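PDB 5EUF: protease from Helicobacter pylori, which is probably a zinc-dependent M16-family protease that acts as a virulence factor, cleaving the cytoplasmic domain of human junctional adhesion molecule A and weakening the gastric epithelial barrier. Local coordinates for residues I31-L36 / V194-D199; N101-L106 / F206-K211; E250-G255 / T414-P419. All coordinates share one frame; numbering follows the deposited sequence.

Of the segments in contact, the one on strand 30-37 comes first along the chain, then that on helix 102-113. The chain then runs through a largely helical excursion before strand 192-198 returns to sit beside strand 30-37. That return is interaction 1, and it closes a long loop. Helix 202-213 follows directly and comes to rest against helix 102-113, which makes interaction 2. The two loops cross, and the contacts touch: Val33 packs on Leu102 and Leu106, and Ile31 on Leu102. Interaction 3 opens only afterwards, where strand 251-258 meets the C-terminal strand 412-418 in a second sheet. Its centre lies about 39 Å from that of interaction 1, across the centre of the chain.

Interaction 1 (I31-L36 / V194-D199); sequences IEVDVL and VLVVGD
Glu32 and Val197, and one step on Asp34 and Leu195, are the hydrogen-bonded pairs joining two antiparallel central strands of the N-terminal mixed sheet, part of the alpha/beta fold of M16 peptidases. Four backbone bonds cross, among them Val197 N to Glu32 O at 3.1 Å. The tight part runs along the whole paired stretch, from Ile31 and Gly198 to Val35 and Val194, buried on both faces. The strands come closest at Gly198, where no side chain intervenes and its CA passes 4.1 Å from Ile31 CA. On one face Val33 CG1 lies 4.4 Å from Val196 CG2, and Val35 CG2 is equally far from Val194 CG2; helix 102-113 packs over this side. On the other, the CB atoms of Asp34 and Leu195 are 3.7 Å apart, and Asp34 also touches Ala369 of helix 365-376. Glu32 and Asp34 bring two carboxylates to this buried face. With its CG anti to the backbone N (chi1 -180°) and the chain extended, Glu32 turns its end away from strand 192-198. Arg92 forms salt bridges with both acids, which should offset their gathered negative charge.

Only Asp199 is looser and partly exposed. It has left the strand, and its OD2 bonds to Gly29 N, while its backbone N lies 3.5 Å from Ile31 CG2.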
ATOM      1  N   ILE B  31      25.811  19.855 -27.138  1.00 41.63           N
ATOM      2  CA  ILE B  31      25.756  18.511 -26.568  1.00 43.89           C
ATOM      3  C   ILE B  31      24.854  18.469 -25.342  1.00 39.29           C
ATOM      4  O   ILE B  31      24.427  19.506 -24.833  1.00 47.54           O
ATOM      5  CB  ILE B  31      27.148  17.990 -26.146  1.00 34.03           C
ATOM      6  CG1 ILE B  31      27.668  18.778 -24.942  1.00 27.85           C
ATOM      7  CG2 ILE B  31      28.130  18.027 -27.311  1.00 30.41           C
ATOM      8  CD1 ILE B  31      28.933  18.215 -24.350  1.00 27.86           C
ATOM      9  N   GLU B  32      24.568  17.261 -24.870  1.00 31.04           N
ATOM     10  CA  GLU B  32      23.878  17.085 -23.598  1.00 29.74           C
ATOM     11  C   GLU B  32      24.566  16.012 -22.763  1.00 29.77           C
ATOM     12  O   GLU B  32      24.834  14.911 -23.248  1.00 27.31           O
ATOM     13  CB  GLU B  32      22.407  16.724 -23.810  1.00 24.33           C
ATOM     14  CG  GLU B  32      21.655  16.537 -22.499  1.00 39.47           C
ATOM     15  CD  GLU B  32      20.164  16.364 -22.686  1.00 45.23           C
ATOM     16  OE1 GLU B  32      19.598  15.412 -22.109  1.00 44.00           O
ATOM     17  OE2 GLU B  32      19.552  17.187 -23.397  1.00 62.38           O
ATOM     18  N   VAL B  33      24.850  16.342 -21.507  1.00 36.75           N
ATOM     19  CA  VAL B  33      25.528  15.418 -20.606  1.00 47.92           C
ATOM     20  C   VAL B  33      24.544  14.805 -19.618  1.00 42.82           C
ATOM     21  O   VAL B  33      24.061  15.486 -18.718  1.00 48.22           O
ATOM     22  CB  VAL B  33      26.657  16.119 -19.827  1.00 22.13           C
ATOM     23  CG1 VAL B  33      27.435  15.109 -19.008  1.00 21.75           C
ATOM     24  CG2 VAL B  33      27.578  16.854 -20.784  1.00 43.22           C
ATOM     25  N   ASP B  34      24.258  13.517 -19.783  1.00 28.67           N
ATOM     26  CA  ASP B  34      23.279  12.836 -18.941  1.00 31.65           C
ATOM     27  C   ASP B  34      23.906  11.928 -17.890  1.00 30.77           C
ATOM     28  O   ASP B  34      24.881  11.224 -18.156  1.00 33.87           O
ATOM     29  CB  ASP B  34      22.321  12.007 -19.799  1.00 39.74           C
ATOM     30  CG  ASP B  34      21.268  12.848 -20.475  1.00 45.58           C
ATOM     31  OD1 ASP B  34      21.595  13.513 -21.479  1.00 46.39           O
ATOM     32  OD2 ASP B  34      20.112  12.839 -20.005  1.00 46.79           O
ATOM     33  N   VAL B  35      23.330  11.955 -16.694  1.00 31.66           N
ATOM     34  CA  VAL B  35      23.626  10.965 -15.668  1.00 24.78           C
ATOM     35  C   VAL B  35      22.332  10.284 -15.252  1.00 17.46           C
ATOM     36  O   VAL B  35      21.452  10.911 -14.667  1.00 23.76           O
ATOM     37  CB  VAL B  35      24.299  11.586 -14.436  1.00 35.80           C
ATOM     38  CG1 VAL B  35      24.393  10.560 -13.318  1.00 33.94           C
ATOM     39  CG2 VAL B  35      25.676  12.109 -14.796  1.00 42.51           C
ATOM     40  N   LEU B  36      22.214   9.000 -15.570  1.00 16.02           N
ATOM     41  CA  LEU B  36      21.010   8.248 -15.256  1.00 15.34           C
ATOM     42  C   LEU B  36      21.227   7.324 -14.063  1.00 40.43           C
ATOM     43  O   LEU B  36      22.193   6.565 -14.024  1.00 31.95           O
ATOM     44  CB  LEU B  36      20.562   7.424 -16.459  1.00 15.73           C
ATOM     45  CG  LEU B  36      20.604   8.094 -17.829  1.00 16.49           C
ATOM     46  CD1 LEU B  36      20.207   7.092 -18.900  1.00 17.06           C
ATOM     47  CD2 LEU B  36      19.695   9.307 -17.856  1.00 19.96           C
ATOM     48  N   VAL B 194      26.292   7.166 -17.466  1.00 29.24           N
ATOM     49  CA  VAL B 194      26.662   8.476 -17.987  1.00 24.85           C
ATOM     50  C   VAL B 194      26.477   8.498 -19.501  1.00 32.31           C
ATOM     51  O   VAL B 194      27.171   7.791 -20.235  1.00 33.67           O
ATOM     52  CB  VAL B 194      28.115   8.848 -17.634  1.00 30.66           C
ATOM     53  CG1 VAL B 194      28.495  10.179 -18.265  1.00 20.43           C
ATOM     54  CG2 VAL B 194      28.298   8.898 -16.123  1.00 30.40           C
ATOM     55  N   LEU B 195      25.530   9.312 -19.954  1.00 25.95           N
ATOM     56  CA  LEU B 195      25.167   9.379 -21.363  1.00 18.79           C
ATOM     57  C   LEU B 195      25.507  10.742 -21.950  1.00 29.16           C
ATOM     58  O   LEU B 195      25.120  11.772 -21.402  1.00 35.31           O
ATOM     59  CB  LEU B 195      23.674   9.086 -21.534  1.00 24.61           C
ATOM     60  CG  LEU B 195      23.027   9.311 -22.902  1.00 35.16           C
ATOM     61  CD1 LEU B 195      23.527   8.299 -23.915  1.00 28.90           C
ATOM     62  CD2 LEU B 195      21.511   9.256 -22.788  1.00 35.02           C
ATOM     63  N   VAL B 196      26.239  10.746 -23.061  1.00 34.20           N
ATOM     64  CA  VAL B 196      26.602  11.992 -23.731  1.00 34.87           C
ATOM     65  C   VAL B 196      26.158  11.980 -25.192  1.00 29.79           C
ATOM     66  O   VAL B 196      26.579  11.129 -25.977  1.00 21.68           O
ATOM     67  CB  VAL B 196      28.121  12.255 -23.662  1.00 39.28           C
ATOM     68  CG1 VAL B 196      28.475  13.514 -24.438  1.00 25.78           C
ATOM     69  CG2 VAL B 196      28.582  12.365 -22.211  1.00 26.93           C
ATOM     70  N   VAL B 197      25.300  12.932 -25.546  1.00 29.07           N
ATOM     71  CA  VAL B 197      24.738  13.011 -26.890  1.00 33.30           C
ATOM     72  C   VAL B 197      24.992  14.388 -27.501  1.00 38.92           C
ATOM     73  O   VAL B 197      24.838  15.409 -26.828  1.00 42.49           O
ATOM     74  CB  VAL B 197      23.215  12.726 -26.882  1.00 24.08           C
ATOM     75  CG1 VAL B 197      22.643  12.788 -28.290  1.00 21.09           C
ATOM     76  CG2 VAL B 197      22.922  11.375 -26.247  1.00 26.19           C
ATOM     77  N   GLY B 198      25.389  14.416 -28.770  1.00 31.29           N
ATOM     78  CA  GLY B 198      25.602  15.672 -29.464  1.00 24.34           C
ATOM     79  C   GLY B 198      26.810  15.660 -30.379  1.00 36.05           C
ATOM     80  O   GLY B 198      27.179  14.621 -30.926  1.00 36.74           O
ATOM     81  N   ASP B 199      27.424  16.826 -30.547  1.00 31.04           N
ATOM     82  CA  ASP B 199      28.603  16.959 -31.394  1.00 41.20           C
ATOM     83  C   ASP B 199      29.874  16.832 -30.559  1.00 41.74           C
ATOM     84  O   ASP B 199      30.436  17.831 -30.104  1.00 47.98           O
ATOM     85  CB  ASP B 199      28.581  18.300 -32.137  1.00 46.28           C
ATOM     86  CG  ASP B 199      29.730  18.444 -33.120  1.00 55.47           C
ATOM     87  OD1 ASP B 199      30.077  17.448 -33.791  1.00 62.32           O
ATOM     88  OD2 ASP B 199      30.287  19.558 -33.223  1.00 56.12           O
TER

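Interaction 2 (N101-L106 / F206-K211)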
ATOM      1  N   ASN B 101      32.306  22.628 -22.707  1.00 43.13           N
ATOM      2  CA  ASN B 101      31.968  22.484 -21.296  1.00 36.13           C
ATOM      3  C   ASN B 101      31.663  21.040 -20.915  1.00 39.69           C
ATOM      4  O   ASN B 101      31.115  20.776 -19.845  1.00 39.13           O
ATOM      5  CB  ASN B 101      30.781  23.379 -20.942  1.00 34.82           C
ATOM      6  CG  ASN B 101      31.104  24.852 -21.084  1.00 45.67           C
ATOM      7  OD1 ASN B 101      30.397  25.591 -21.768  1.00 52.20           O
ATOM      8  ND2 ASN B 101      32.182  25.284 -20.443  1.00 47.45           N
ATOM      9  N   LEU B 102      32.021  20.110 -21.791  1.00 46.52           N
ATOM     10  CA  LEU B 102      31.850  18.689 -21.508  1.00 43.37           C
ATOM     11  C   LEU B 102      32.670  18.267 -20.296  1.00 37.36           C
ATOM     12  O   LEU B 102      32.191  17.526 -19.439  1.00 40.94           O
ATOM     13  CB  LEU B 102      32.247  17.846 -22.719  1.00 33.75           C
ATOM     14  CG  LEU B 102      32.266  16.339 -22.455  1.00 33.55           C
ATOM     15  CD1 LEU B 102      30.865  15.827 -22.158  1.00 26.56           C
ATOM     16  CD2 LEU B 102      32.885  15.591 -23.623  1.00 31.89           C
ATOM     17  N   ASP B 103      33.908  18.747 -20.234  1.00 40.41           N
ATOM     18  CA  ASP B 103      34.824  18.373 -19.163  1.00 39.91           C
ATOM     19  C   ASP B 103      34.341  18.867 -17.803  1.00 35.14           C
ATOM     20  O   ASP B 103      34.323  18.111 -16.832  1.00 35.35           O
ATOM     21  CB  ASP B 103      36.225  18.912 -19.446  1.00 37.52           C
ATOM     22  CG  ASP B 103      37.265  18.347 -18.502  1.00 47.44           C
ATOM     23  OD1 ASP B 103      37.753  17.229 -18.764  1.00 54.61           O
ATOM     24  OD2 ASP B 103      37.595  19.016 -17.499  1.00 52.16           O
ATOM     25  N   LYS B 104      33.948  20.134 -17.736  1.00 36.42           N
ATOM     26  CA  LYS B 104      33.472  20.709 -16.484  1.00 33.10           C
ATOM     27  C   LYS B 104      32.154  20.074 -16.054  1.00 42.42           C
ATOM     28  O   LYS B 104      31.904  19.893 -14.862  1.00 45.88           O
ATOM     29  CB  LYS B 104      33.307  22.222 -16.615  1.00 28.60           C
ATOM     30  CG  LYS B 104      33.019  22.928 -15.300  1.00 28.46           C
ATOM     31  CD  LYS B 104      34.164  22.749 -14.318  1.00 39.91           C
ATOM     32  CE  LYS B 104      33.897  23.489 -13.014  1.00 56.84           C
ATOM     33  NZ  LYS B 104      34.986  23.282 -12.014  1.00 62.44           N
ATOM     34  N   SER B 105      31.314  19.734 -17.029  1.00 39.48           N
ATOM     35  CA  SER B 105      30.024  19.110 -16.747  1.00 43.45           C
ATOM     36  C   SER B 105      30.202  17.728 -16.128  1.00 38.44           C
ATOM     37  O   SER B 105      29.502  17.364 -15.183  1.00 23.83           O
ATOM     38  CB  SER B 105      29.184  19.010 -18.021  1.00 24.06           C
ATOM     39  OG  SER B 105      28.875  20.298 -18.520  1.00 27.48           O
ATOM     40  N   LEU B 106      31.146  16.964 -16.666  1.00 38.46           N
ATOM     41  CA  LEU B 106      31.464  15.647 -16.129  1.00 33.07           C
ATOM     42  C   LEU B 106      32.048  15.756 -14.724  1.00 34.65           C
ATOM     43  O   LEU B 106      31.790  14.908 -13.870  1.00 41.01           O
ATOM     44  CB  LEU B 106      32.436  14.914 -17.053  1.00 32.17           C
ATOM     45  CG  LEU B 106      31.815  14.409 -18.356  1.00 34.09           C
ATOM     46  CD1 LEU B 106      32.826  13.641 -19.186  1.00 35.17           C
ATOM     47  CD2 LEU B 106      30.604  13.546 -18.048  1.00 32.29           C
ATOM     48  N   PHE B 206      34.752   9.135 -23.530  1.00 33.61           N
ATOM     49  CA  PHE B 206      35.187   8.017 -22.701  1.00 34.10           C
ATOM     50  C   PHE B 206      36.340   8.393 -21.777  1.00 37.33           C
ATOM     51  O   PHE B 206      36.267   8.160 -20.571  1.00 44.21           O
ATOM     52  CB  PHE B 206      35.583   6.829 -23.579  1.00 29.83           C
ATOM     53  CG  PHE B 206      34.418   6.162 -24.251  1.00 37.01           C
ATOM     54  CD1 PHE B 206      33.160   6.189 -23.670  1.00 38.52           C
ATOM     55  CD2 PHE B 206      34.575   5.514 -25.463  1.00 43.02           C
ATOM     56  CE1 PHE B 206      32.083   5.579 -24.283  1.00 34.19           C
ATOM     57  CE2 PHE B 206      33.501   4.902 -26.082  1.00 45.93           C
ATOM     58  CZ  PHE B 206      32.254   4.936 -25.491  1.00 36.62           C
ATOM     59  N   GLU B 207      37.394   8.985 -22.334  1.00 32.06           N
ATOM     60  CA  GLU B 207      38.572   9.327 -21.541  1.00 39.01           C
ATOM     61  C   GLU B 207      38.264  10.409 -20.507  1.00 39.84           C
ATOM     62  O   GLU B 207      38.889  10.455 -19.447  1.00 47.57           O
ATOM     63  CB  GLU B 207      39.731   9.775 -22.442  1.00 51.01           C
ATOM     64  CG  GLU B 207      39.560  11.145 -23.082  1.00 60.79           C
ATOM     65  CD  GLU B 207      40.833  11.644 -23.745  1.00 67.91           C
ATOM     66  OE1 GLU B 207      41.836  10.899 -23.750  1.00 64.44           O
ATOM     67  OE2 GLU B 207      40.829  12.783 -24.258  1.00 73.12           O
ATOM     68  N   LEU B 208      37.297  11.270 -20.808  1.00 33.47           N
ATOM     69  CA  LEU B 208      36.911  12.321 -19.874  1.00 33.98           C
ATOM     70  C   LEU B 208      36.012  11.769 -18.775  1.00 32.54           C
ATOM     71  O   LEU B 208      36.073  12.214 -17.630  1.00 37.47           O
ATOM     72  CB  LEU B 208      36.217  13.472 -20.606  1.00 30.33           C
ATOM     73  CG  LEU B 208      37.064  14.734 -20.800  1.00 33.32           C
ATOM     74  CD1 LEU B 208      38.371  14.408 -21.504  1.00 34.18           C
ATOM     75  CD2 LEU B 208      36.290  15.794 -21.564  1.00 38.48           C
ATOM     76  N   THR B 209      35.177  10.798 -19.126  1.00 31.83           N
ATOM     77  CA  THR B 209      34.343  10.135 -18.135  1.00 29.54           C
ATOM     78  C   THR B 209      35.207   9.238 -17.252  1.00 42.82           C
ATOM     79  O   THR B 209      35.037   9.204 -16.032  1.00 49.65           O
ATOM     80  CB  THR B 209      33.227   9.311 -18.791  1.00 24.35           C
ATOM     81  OG1 THR B 209      32.319  10.195 -19.458  1.00 33.46           O
ATOM     82  CG2 THR B 209      32.466   8.521 -17.744  1.00 25.88           C
ATOM     83  N   LYS B 210      36.141   8.524 -17.875  1.00 44.13           N
ATOM     84  CA  LYS B 210      37.109   7.721 -17.136  1.00 28.08           C
ATOM     85  C   LYS B 210      37.912   8.599 -16.191  1.00 34.86           C
ATOM     86  O   LYS B 210      38.289   8.175 -15.101  1.00 47.57           O
ATOM     87  CB  LYS B 210      38.056   6.985 -18.088  1.00 29.32           C
ATOM     88  CG  LYS B 210      37.450   5.777 -18.781  1.00 53.79           C
ATOM     89  CD  LYS B 210      38.494   5.065 -19.630  1.00 54.70           C
ATOM     90  CE  LYS B 210      37.901   3.869 -20.357  1.00 62.70           C
ATOM     91  NZ  LYS B 210      38.924   3.137 -21.156  1.00 64.75           N
ATOM     92  N   LYS B 211      38.171   9.829 -16.617  1.00 46.06           N
ATOM     93  CA  LYS B 211      38.915  10.778 -15.801  1.00 29.81           C
ATOM     94  C   LYS B 211      38.186  11.086 -14.494  1.00 40.75           C
ATOM     95  O   LYS B 211      38.802  11.132 -13.431  1.00 50.65           O
ATOM     96  CB  LYS B 211      39.167  12.072 -16.581  1.00 30.18           C
ATOM     97  CG  LYS B 211      39.769  13.189 -15.743  1.00 35.32           C
ATOM     98  CD  LYS B 211      40.175  14.384 -16.590  1.00 34.98           C
ATOM     99  CE  LYS B 211      40.857  15.451 -15.743  1.00 37.76           C
ATOM    100  NZ  LYS B 211      41.320  16.615 -16.554  1.00 50.43           N
TER
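Two helices lying on the same face of the N-terminal alpha/beta sheet meet here, with Leu208 of one set against Leu102, Asp103 and Leu106 of the other. The short axes of 102-106 and 206-211 run roughly parallel, inclined by 31° and 9.7 Å apart, so the contact is made by side chains. Leu208 is the central one. Its CD2 comes 4.0 Å from CD2 of Leu102 on the buried side, and the same methyl lies 3.8 Å from Asp103 CB. Asp103 passes over it at about a right angle, its CG anti to the backbone N (chi1 -170°), which carries OD1 across to the Leu208 branch point. Towards the sheet, Leu106 sends CD1 between the two residues opposite, 3.7 Å from Leu208 CB and 3.5 Å from Thr209 OG1. The hydroxyl is hydrogen-bonded to the Val205 carbonyl of its own helix; towards the Leu106 methyl it makes only van der Waals contact.

Below the pair, Leu102 and Leu106 rest on Val33 of strand 30-37, and Thr209 reaches Val194 of strand 192-198. The outer edge is polar and more open to solvent: Asp103 OD1 and Lys211 NZ stand 4.2 Å apart, too far for a salt bridge, though their charges should still attract. At the start of helix 102-113, Asn101 O accepts from Ser105 twice, from opposite faces of its carbonyl plane: the backbone N at 3.0 Å and OG at 2.6 Å.

Interaction 3 (E250-G255 / T414-P419); sequences EWVALG and TVFLKP
Trp251 and Leu417 exchange both their backbone bonds, as do Ala253 and Val415 further along, so four N-H...O bonds hold these antiparallel strands together. They are not alike in geometry: Trp251 N, 3.1 Å from Leu417 O, uses a lone pair in the carbonyl plane, whereas Leu417 N approaches Trp251 O from 38° above its plane. CA-H...O contacts fill in between, such as Thr414 CA to Ala253 O at 3.2 Å.

Apolar packing differs on the two faces of this mixed sheet, which belongs to the C-terminal alpha/beta half of the M16 fold. Trp251 and Leu417 lie side by side, CB to CB 3.6 Å; beside them, Ala253 and Val415 pack on Leu146 of helix 142-154. On the reverse face, covered by helix 323-338, a Val252 chi1 of 61° sets CG1 between N and the carbonyl carbon and leaves CG2 anti to N; this methyl sits at the edge of the Phe416 ring, 3.8 Å from CE1.

The charged pair is at the strand end. Glu250 and Lys418 slant past each other with Glu250 OE1 3.7 Å from Lys418 CE, but each polar end is held elsewhere: OE1 by Ala323 N, and Lys418 NZ by a salt bridge to Glu324.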
ATOM      1  N   GLU B 250     -15.667  18.514 -12.870  1.00 55.21           N
ATOM      2  CA  GLU B 250     -15.516  17.090 -12.594  1.00 44.10           C
ATOM      3  C   GLU B 250     -14.518  16.435 -13.546  1.00 37.50           C
ATOM      4  O   GLU B 250     -14.576  16.629 -14.759  1.00 44.45           O
ATOM      5  CB  GLU B 250     -16.870  16.377 -12.664  1.00 37.97           C
ATOM      6  CG  GLU B 250     -17.822  16.763 -11.537  1.00 47.00           C
ATOM      7  CD  GLU B 250     -18.965  15.777 -11.357  1.00 50.72           C
ATOM      8  OE1 GLU B 250     -18.916  14.682 -11.955  1.00 42.12           O
ATOM      9  OE2 GLU B 250     -19.913  16.099 -10.610  1.00 52.72           O
ATOM     10  N   TRP B 251     -13.599  15.661 -12.977  1.00 39.72           N
ATOM     11  CA  TRP B 251     -12.566  14.976 -13.746  1.00 27.97           C
ATOM     12  C   TRP B 251     -12.745  13.462 -13.694  1.00 25.82           C
ATOM     13  O   TRP B 251     -13.437  12.941 -12.819  1.00 38.01           O
ATOM     14  CB  TRP B 251     -11.179  15.354 -13.224  1.00 25.51           C
ATOM     15  CG  TRP B 251     -10.844  16.800 -13.406  1.00 36.52           C
ATOM     16  CD1 TRP B 251     -11.344  17.853 -12.698  1.00 51.23           C
ATOM     17  CD2 TRP B 251      -9.925  17.352 -14.354  1.00 40.74           C
ATOM     18  NE1 TRP B 251     -10.797  19.029 -13.152  1.00 62.61           N
ATOM     19  CE2 TRP B 251      -9.922  18.748 -14.168  1.00 53.27           C
ATOM     20  CE3 TRP B 251      -9.104  16.801 -15.342  1.00 46.20           C
ATOM     21  CZ2 TRP B 251      -9.133  19.600 -14.934  1.00 59.40           C
ATOM     22  CZ3 TRP B 251      -8.324  17.648 -16.103  1.00 51.44           C
ATOM     23  CH2 TRP B 251      -8.342  19.032 -15.895  1.00 59.64           C
ATOM     24  N   VAL B 252     -12.118  12.758 -14.631  1.00 21.17           N
ATOM     25  CA  VAL B 252     -12.181  11.300 -14.657  1.00 29.31           C
ATOM     26  C   VAL B 252     -10.844  10.693 -15.077  1.00 33.87           C
ATOM     27  O   VAL B 252     -10.144  11.227 -15.936  1.00 42.01           O
ATOM     28  CB  VAL B 252     -13.294  10.797 -15.608  1.00 22.56           C
ATOM     29  CG1 VAL B 252     -13.027  11.246 -17.033  1.00 20.98           C
ATOM     30  CG2 VAL B 252     -13.429   9.278 -15.536  1.00 20.07           C
ATOM     31  N   ALA B 253     -10.483   9.584 -14.443  1.00 18.10           N
ATOM     32  CA  ALA B 253      -9.310   8.827 -14.844  1.00 17.07           C
ATOM     33  C   ALA B 253      -9.700   7.379 -15.103  1.00 16.79           C
ATOM     34  O   ALA B 253     -10.145   6.681 -14.196  1.00 29.97           O
ATOM     35  CB  ALA B 253      -8.228   8.910 -13.785  1.00 26.14           C
ATOM     36  N   LEU B 254      -9.549   6.939 -16.346  1.00 18.06           N
ATOM     37  CA  LEU B 254      -9.847   5.560 -16.711  1.00 23.09           C
ATOM     38  C   LEU B 254      -8.585   4.878 -17.216  1.00 26.41           C
ATOM     39  O   LEU B 254      -8.067   5.222 -18.277  1.00 37.01           O
ATOM     40  CB  LEU B 254     -10.951   5.499 -17.770  1.00 21.40           C
ATOM     41  CG  LEU B 254     -11.254   4.121 -18.374  1.00 32.97           C
ATOM     42  CD1 LEU B 254     -11.638   3.113 -17.299  1.00 31.57           C
ATOM     43  CD2 LEU B 254     -12.346   4.219 -19.429  1.00 39.05           C
ATOM     44  N   GLY B 255      -8.090   3.913 -16.451  1.00 25.77           N
ATOM     45  CA  GLY B 255      -6.859   3.235 -16.801  1.00 14.69           C
ATOM     46  C   GLY B 255      -7.023   1.739 -16.952  1.00 23.44           C
ATOM     47  O   GLY B 255      -7.784   1.106 -16.220  1.00 24.52           O
ATOM     48  N   THR B 414     -10.990   3.132 -12.439  1.00 18.51           N
ATOM     49  CA  THR B 414     -11.693   4.380 -12.692  1.00 19.10           C
ATOM     50  C   THR B 414     -11.751   5.260 -11.449  1.00 24.94           C
ATOM     51  O   THR B 414     -12.205   4.826 -10.393  1.00 19.97           O
ATOM     52  CB  THR B 414     -13.123   4.118 -13.188  1.00 28.13           C
ATOM     53  OG1 THR B 414     -13.080   3.314 -14.373  1.00 41.52           O
ATOM     54  CG2 THR B 414     -13.830   5.423 -13.488  1.00 32.43           C
ATOM     55  N   VAL B 415     -11.291   6.500 -11.577  1.00 24.32           N
ATOM     56  CA  VAL B 415     -11.325   7.437 -10.459  1.00 23.98           C
ATOM     57  C   VAL B 415     -12.048   8.724 -10.841  1.00 33.77           C
ATOM     58  O   VAL B 415     -11.682   9.386 -11.811  1.00 42.23           O
ATOM     59  CB  VAL B 415      -9.905   7.779  -9.968  1.00 22.36           C
ATOM     60  CG1 VAL B 415      -9.960   8.819  -8.858  1.00 20.36           C
ATOM     61  CG2 VAL B 415      -9.195   6.520  -9.492  1.00 18.87           C
ATOM     62  N   PHE B 416     -13.078   9.068 -10.072  1.00 36.36           N
ATOM     63  CA  PHE B 416     -13.860  10.277 -10.314  1.00 27.09           C
ATOM     64  C   PHE B 416     -13.419  11.420  -9.404  1.00 35.91           C
ATOM     65  O   PHE B 416     -13.139  11.213  -8.222  1.00 41.07           O
ATOM     66  CB  PHE B 416     -15.351  10.003 -10.107  1.00 24.46           C
ATOM     67  CG  PHE B 416     -15.922   8.985 -11.050  1.00 40.84           C
ATOM     68  CD1 PHE B 416     -15.677   9.064 -12.411  1.00 38.58           C
ATOM     69  CD2 PHE B 416     -16.706   7.944 -10.574  1.00 44.50           C
ATOM     70  CE1 PHE B 416     -16.207   8.124 -13.279  1.00 43.21           C
ATOM     71  CE2 PHE B 416     -17.237   7.003 -11.436  1.00 36.24           C
ATOM     72  CZ  PHE B 416     -16.987   7.093 -12.790  1.00 37.62           C
ATOM     73  N   LEU B 417     -13.368  12.628  -9.956  1.00 38.05           N
ATOM     74  CA  LEU B 417     -13.030  13.805  -9.164  1.00 34.65           C
ATOM     75  C   LEU B 417     -14.218  14.759  -9.078  1.00 43.97           C
ATOM     76  O   LEU B 417     -14.648  15.326 -10.081  1.00 38.65           O
ATOM     77  CB  LEU B 417     -11.816  14.517  -9.751  1.00 34.85           C
ATOM     78  CG  LEU B 417     -11.164  15.548  -8.832  1.00 37.18           C
ATOM     79  CD1 LEU B 417     -10.798  14.912  -7.504  1.00 25.32           C
ATOM     80  CD2 LEU B 417      -9.939  16.150  -9.494  1.00 31.76           C
ATOM     81  N   LYS B 418     -14.742  14.926  -7.869  1.00 43.89           N
ATOM     82  CA  LYS B 418     -15.936  15.728  -7.631  1.00 37.53           C
ATOM     83  C   LYS B 418     -15.705  16.686  -6.460  1.00 58.23           C
ATOM     84  O   LYS B 418     -14.714  16.553  -5.745  1.00 73.16           O
ATOM     85  CB  LYS B 418     -17.130  14.811  -7.348  1.00 38.77           C
ATOM     86  CG  LYS B 418     -17.480  13.867  -8.477  1.00 29.53           C
ATOM     87  CD  LYS B 418     -18.656  12.987  -8.093  1.00 30.17           C
ATOM     88  CE  LYS B 418     -19.112  12.142  -9.268  1.00 49.22           C
ATOM     89  NZ  LYS B 418     -20.315  11.331  -8.934  1.00 52.34           N
ATOM     90  N   PRO B 419     -16.596  17.674  -6.267  1.00 56.18           N
ATOM     91  CA  PRO B 419     -17.687  18.128  -7.138  1.00 56.22           C
ATOM     92  C   PRO B 419     -17.203  19.145  -8.162  1.00 66.76           C
ATOM     93  O   PRO B 419     -16.683  20.182  -7.750  1.00 71.54           O
ATOM     94  CB  PRO B 419     -18.682  18.772  -6.159  1.00 51.74           C
ATOM     95  CG  PRO B 419     -18.210  18.373  -4.783  1.00 55.96           C
ATOM     96  CD  PRO B 419     -16.735  18.232  -4.914  1.00 55.30           C
TER